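Side-chain contact in suppressor protein MPT5 (Saccharomyces cerevisiae, PDB 5BZ1), which binds a specific sequence element in the 3'-untranslated regions of target mRNAs through its Pumilio repeats and regulates those mRNAs post-transcriptionally: residues 118-121 with 125-128. Numbering follows the deposited sequence.
Sequences IIKG and EFTS
Gly121 and Phe126 are the backbone neighbours across this contact, their CA atoms 5.6 Å apart. Gly121 ends helix 112-121, which carries the last residues of Pumilio repeat 3. Residues 125-128 open repeat 4 as a loop leading to helix 129-137, which Ser128 N-caps. Thr127 OG1 donates a 2.8 Å hydrogen bond to Gly121 O, in the carbonyl plane at a C=O...donor angle of 150°. The threonine hydroxyl lies anti to its own carbonyl carbon (chi1 -57°), facing the helix end. Phe126 CB packs 3.4 Å from the same Gly121 O. The Phe126 ring turns an edge to Lys120, with CE2 3.8 Å from Lys120 CE. Glu125 CG lies over one ring face, offset toward the rim. Tyr86 meets this ring edge-to-face and also hydrogen-bonds Lys120 NZ. The extended Lys120 and Glu125 chains form no direct salt bridge; one water accepts from Lys120 NZ (3.0 Å) and donates to Glu125 OE2 (2.9 Å). A valine in place of Thr127 would probably leave Gly121 O without this donor and loosen the link to the helix end. The repeat junction thus combines a direct bond at buried Thr127 with a water-bridged, probably weaker link between opposite charges at exposed Glu125.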
# COMPACT_ATOMS: atom_id res chain seq x y z
N ILE A 118 -7.40 -22.22 -2.90
CA ILE A 118 -6.59 -21.35 -2.05
C ILE A 118 -7.44 -20.24 -1.43
O ILE A 118 -7.38 -20.00 -0.22
CB ILE A 118 -5.43 -20.72 -2.85
CG1 ILE A 118 -4.38 -21.79 -3.19
CG2 ILE A 118 -4.78 -19.58 -2.09
CD1 ILE A 118 -3.36 -21.34 -4.23
N ILE A 119 -8.24 -19.58 -2.26
CA ILE A 119 -9.14 -18.52 -1.80
C ILE A 119 -10.16 -19.05 -0.79
O ILE A 119 -10.53 -18.36 0.16
CB ILE A 119 -9.85 -17.85 -3.00
CG1 ILE A 119 -8.83 -17.08 -3.84
CG2 ILE A 119 -10.96 -16.91 -2.55
CD1 ILE A 119 -8.02 -16.07 -3.03
N LYS A 120 -10.60 -20.29 -0.98
CA LYS A 120 -11.52 -20.92 -0.05
C LYS A 120 -10.87 -21.10 1.33
O LYS A 120 -11.52 -20.94 2.36
CB LYS A 120 -11.99 -22.27 -0.59
CG LYS A 120 -13.00 -22.99 0.31
CD LYS A 120 -13.40 -24.33 -0.30
CE LYS A 120 -14.28 -25.13 0.64
NZ LYS A 120 -14.68 -26.43 0.04
N GLY A 121 -9.58 -21.41 1.33
CA GLY A 121 -8.85 -21.59 2.57
C GLY A 121 -8.73 -20.30 3.37
O GLY A 121 -8.69 -20.32 4.60
N GLU A 125 -14.70 -19.71 6.39
CA GLU A 125 -14.96 -21.11 6.68
C GLU A 125 -13.74 -21.75 7.37
O GLU A 125 -13.89 -22.67 8.17
CB GLU A 125 -15.31 -21.86 5.39
CG GLU A 125 -15.71 -23.32 5.60
CD GLU A 125 -16.02 -24.03 4.30
OE1 GLU A 125 -15.99 -23.38 3.23
OE2 GLU A 125 -16.29 -25.25 4.34
N PHE A 126 -12.55 -21.25 7.06
CA PHE A 126 -11.31 -21.82 7.58
C PHE A 126 -10.40 -20.79 8.26
O PHE A 126 -9.55 -21.16 9.08
CB PHE A 126 -10.54 -22.53 6.46
CG PHE A 126 -11.28 -23.68 5.84
CD1 PHE A 126 -11.33 -24.91 6.47
CD2 PHE A 126 -11.93 -23.53 4.62
CE1 PHE A 126 -12.01 -25.98 5.90
CE2 PHE A 126 -12.61 -24.58 4.04
CZ PHE A 126 -12.65 -25.81 4.69
N THR A 127 -10.56 -19.52 7.91
CA THR A 127 -9.71 -18.46 8.43
C THR A 127 -10.54 -17.25 8.86
O THR A 127 -11.25 -16.66 8.05
CB THR A 127 -8.67 -18.03 7.37
OG1 THR A 127 -7.90 -19.16 6.97
CG2 THR A 127 -7.75 -16.95 7.91
N SER A 128 -10.45 -16.89 10.14
CA SER A 128 -11.25 -15.79 10.68
C SER A 128 -10.77 -14.43 10.16
O SER A 128 -9.63 -14.29 9.72
CB SER A 128 -11.23 -15.79 12.21
OG SER A 128 -10.00 -15.30 12.70
O HOH W 1 -16.51 -27.20 2.23